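Local atomic coordinates of porin (Rhodobacter blasticus, PDB entry 3PRN), a protein that forms trimeric channels in the bacterial outer membrane through which small hydrophilic solutes, up to about 0.6 kDa, diffuse passively. Residues 87-93 and 145-149. The protein carries 1 engineered substitution. Numbering follows the deposited sequence.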
ATOM      1  N   THR A  87      15.091 -14.863  10.440  1.00 21.36           N
ATOM      2  CA  THR A  87      15.489 -16.134  11.072  1.00 21.32           C
ATOM      3  C   THR A  87      17.011 -16.286  11.156  1.00 21.16           C
ATOM      4  O   THR A  87      17.809 -15.630  10.479  1.00 20.48           O
ATOM      5  CB  THR A  87      14.951 -17.317  10.267  1.00 21.71           C
ATOM      6  OG1 THR A  87      15.455 -17.264   8.942  1.00 21.47           O
ATOM      7  CG2 THR A  87      13.424 -17.335  10.186  1.00 21.37           C
ATOM      8  N   ALA A  88      17.407 -17.162  12.086  1.00 20.71           N
ATOM      9  CA  ALA A  88      18.847 -17.325  12.311  1.00 21.28           C
ATOM     10  C   ALA A  88      19.641 -17.778  11.106  1.00 21.45           C
ATOM     11  O   ALA A  88      20.671 -17.166  10.749  1.00 21.00           O
ATOM     12  CB  ALA A  88      19.039 -18.263  13.507  1.00 22.06           C
ATOM     13  N   PHE A  89      19.156 -18.768  10.362  1.00 21.63           N
ATOM     14  CA  PHE A  89      19.941 -19.279   9.228  1.00 22.86           C
ATOM     15  C   PHE A  89      20.050 -18.228   8.121  1.00 22.75           C
ATOM     16  O   PHE A  89      21.017 -18.217   7.345  1.00 23.10           O
ATOM     17  CB  PHE A  89      19.248 -20.547   8.704  1.00 24.26           C
ATOM     18  CG  PHE A  89      20.121 -21.452   7.867  1.00 25.97           C
ATOM     19  CD1 PHE A  89      21.020 -22.330   8.511  1.00 27.00           C
ATOM     20  CD2 PHE A  89      20.055 -21.449   6.492  1.00 25.78           C
ATOM     21  CE1 PHE A  89      21.831 -23.189   7.743  1.00 28.20           C
ATOM     22  CE2 PHE A  89      20.874 -22.280   5.706  1.00 26.82           C
ATOM     23  CZ  PHE A  89      21.757 -23.147   6.358  1.00 27.27           C
ATOM     24  N   ASP A  90      19.052 -17.342   8.052  1.00 22.92           N
ATOM     25  CA  ASP A  90      19.052 -16.313   7.020  1.00 22.12           C
ATOM     26  C   ASP A  90      19.808 -15.087   7.495  1.00 22.88           C
ATOM     27  O   ASP A  90      20.195 -14.305   6.628  1.00 21.32           O
ATOM     28  CB  ASP A  90      17.601 -15.964   6.636  1.00 24.32           C
ATOM     29  CG  ASP A  90      17.469 -15.077   5.378  1.00 24.13           C
ATOM     30  OD1 ASP A  90      17.915 -15.448   4.303  1.00 20.88           O
ATOM     31  OD2 ASP A  90      16.881 -13.974   5.468  1.00 26.43           O
ATOM     32  N   SER A  91      20.014 -14.895   8.805  1.00 21.64           N
ATOM     33  CA  SER A  91      20.669 -13.650   9.209  1.00 23.58           C
ATOM     34  C   SER A  91      22.155 -13.723   9.524  1.00 23.73           C
ATOM     35  O   SER A  91      22.776 -12.669   9.564  1.00 23.92           O
ATOM     36  CB  SER A  91      19.964 -13.166  10.512  1.00 24.28           C
ATOM     37  OG  SER A  91      18.579 -12.961  10.206  1.00 25.69           O
ATOM     38  N   VAL A  92      22.744 -14.891   9.747  1.00 23.84           N
ATOM     39  CA  VAL A  92      24.145 -14.999  10.060  1.00 23.91           C
ATOM     40  C   VAL A  92      25.006 -14.387   8.952  1.00 23.86           C
ATOM     41  O   VAL A  92      24.605 -14.337   7.782  1.00 23.54           O
ATOM     42  CB  VAL A  92      24.769 -16.423  10.045  1.00 26.91           C
ATOM     43  CG1 VAL A  92      24.997 -16.991  11.447  1.00 27.59           C
ATOM     44  CG2 VAL A  92      23.901 -17.449   9.314  1.00 25.03           C
ATOM     45  N   ALA A  93      26.197 -13.966   9.333  1.00 23.55           N
ATOM     46  CA  ALA A  93      27.166 -13.412   8.378  1.00 23.19           C
ATOM     47  C   ALA A  93      27.763 -14.579   7.521  1.00 24.02           C
ATOM     48  O   ALA A  93      27.623 -15.754   7.859  1.00 22.77           O
ATOM     49  CB  ALA A  93      28.300 -12.707   9.124  1.00 22.19           C
ATOM     50  N   TYR A 145      22.111 -15.287  17.231  1.00 32.42           N
ATOM     51  CA  TYR A 145      20.764 -15.238  16.689  1.00 30.84           C
ATOM     52  C   TYR A 145      19.978 -16.476  17.069  1.00 30.85           C
ATOM     53  O   TYR A 145      20.476 -17.593  16.899  1.00 30.34           O
ATOM     54  CB  TYR A 145      20.727 -15.146  15.176  1.00 30.91           C
ATOM     55  CG  TYR A 145      21.677 -14.212  14.504  1.00 29.27           C
ATOM     56  CD1 TYR A 145      23.017 -14.565  14.411  1.00 30.24           C
ATOM     57  CD2 TYR A 145      21.282 -12.974  14.001  1.00 31.15           C
ATOM     58  CE1 TYR A 145      23.917 -13.709  13.809  1.00 32.17           C
ATOM     59  CE2 TYR A 145      22.187 -12.093  13.393  1.00 30.82           C
ATOM     60  CZ  TYR A 145      23.491 -12.491  13.301  1.00 33.05           C
ATOM     61  OH  TYR A 145      24.456 -11.709  12.674  1.00 36.49           O
ATOM     62  N   LEU A 146      18.737 -16.322  17.495  1.00 29.73           N
ATOM     63  CA  LEU A 146      17.870 -17.419  17.800  1.00 29.72           C
ATOM     64  C   LEU A 146      16.508 -17.187  17.133  1.00 29.19           C
ATOM     65  O   LEU A 146      16.059 -16.036  17.198  1.00 29.05           O
ATOM     66  CB  LEU A 146      17.581 -17.500  19.317  1.00 34.37           C
ATOM     67  CG  LEU A 146      18.674 -18.297  20.057  1.00 38.99           C
ATOM     68  CD1 LEU A 146      19.241 -17.438  21.157  1.00 41.20           C
ATOM     69  CD2 LEU A 146      18.049 -19.574  20.597  1.00 41.10           C
ATOM     70  N   SER A 147      15.920 -18.198  16.525  1.00 27.74           N
ATOM     71  CA  SER A 147      14.588 -17.887  15.952  1.00 26.46           C
ATOM     72  C   SER A 147      13.713 -19.110  16.131  1.00 26.38           C
ATOM     73  O   SER A 147      14.221 -20.251  16.134  1.00 25.56           O
ATOM     74  CB  SER A 147      14.686 -17.445  14.506  1.00 25.40           C
ATOM     75  OG  SER A 147      15.398 -18.407  13.720  1.00 24.15           O
ATOM     76  N   TYR A 148      12.435 -18.857  16.328  1.00 25.81           N
ATOM     77  CA  TYR A 148      11.440 -19.930  16.470  1.00 25.46           C
ATOM     78  C   TYR A 148      10.243 -19.568  15.598  1.00 25.61           C
ATOM     79  O   TYR A 148       9.699 -18.436  15.740  1.00 25.00           O
ATOM     80  CB  TYR A 148      11.059 -20.024  17.960  1.00 28.44           C
ATOM     81  CG  TYR A 148       9.791 -20.813  18.184  1.00 36.36           C
ATOM     82  CD1 TYR A 148       9.796 -22.207  18.205  1.00 39.92           C
ATOM     83  CD2 TYR A 148       8.597 -20.130  18.346  1.00 40.80           C
ATOM     84  CE1 TYR A 148       8.597 -22.906  18.404  1.00 42.77           C
ATOM     85  CE2 TYR A 148       7.397 -20.803  18.552  1.00 43.85           C
ATOM     86  CZ  TYR A 148       7.424 -22.195  18.557  1.00 45.44           C
ATOM     87  OH  TYR A 148       6.211 -22.847  18.751  1.00 47.90           O
ATOM     88  N   VAL A 149       9.888 -20.409  14.645  1.00 24.40           N
ATOM     89  CA  VAL A 149       8.783 -20.052  13.753  1.00 24.31           C
ATOM     90  C   VAL A 149       7.704 -21.116  13.826  1.00 24.21           C
ATOM     91  O   VAL A 149       7.964 -22.317  13.664  1.00 23.66           O
ATOM     92  CB  VAL A 149       9.279 -19.927  12.296  1.00 24.53           C
ATOM     93  CG1 VAL A 149       8.102 -19.608  11.369  1.00 25.95           C
ATOM     94  CG2 VAL A 149      10.360 -18.883  12.119  1.00 24.65           C
TER
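Thr87 and Ala88, at the start of the one-turn helix 88-91, lie against Ser147 and Tyr145 of strand 142-150, with 5.3 Å between CA of Thr87 and CA of Ser147. A nearly straight hydrogen bond (170°) runs from Ala88 N to Ser147 OG over 2.9 Å; in a helix's first turn this N-H has no acceptor within the helix, and a short serine, its OG turned to the helix start by a chi1 of 54°, supplies one. Ala88 is small enough for its CB to approach Tyr145 CB at 3.9 Å. The flat tyrosine ring suits the Ser91-Val92 backbone, which covers one face near the rim; CD2 meets Ser91 CB at 3.7 Å, and the hydroxyl, like Ala93 N, bonds to Asp169 OD2 on strand 163-171. Ser91 OG turns back to Thr87 O (2.8 Å), arriving above the carbonyl plane. Threonine offers a methyl, CG2, to Val149 CG2 at 3.9 Å, and a hydroxyl to Phe115 O. The helix lies across strands 142-150 and 163-171 inside the 16-stranded barrel, with Phe89 extending to strands 175-183 and 193-200; its place in the long connection between strands 78-83 and 131-138 is consistent with the pore-narrowing loop L3 of general porins.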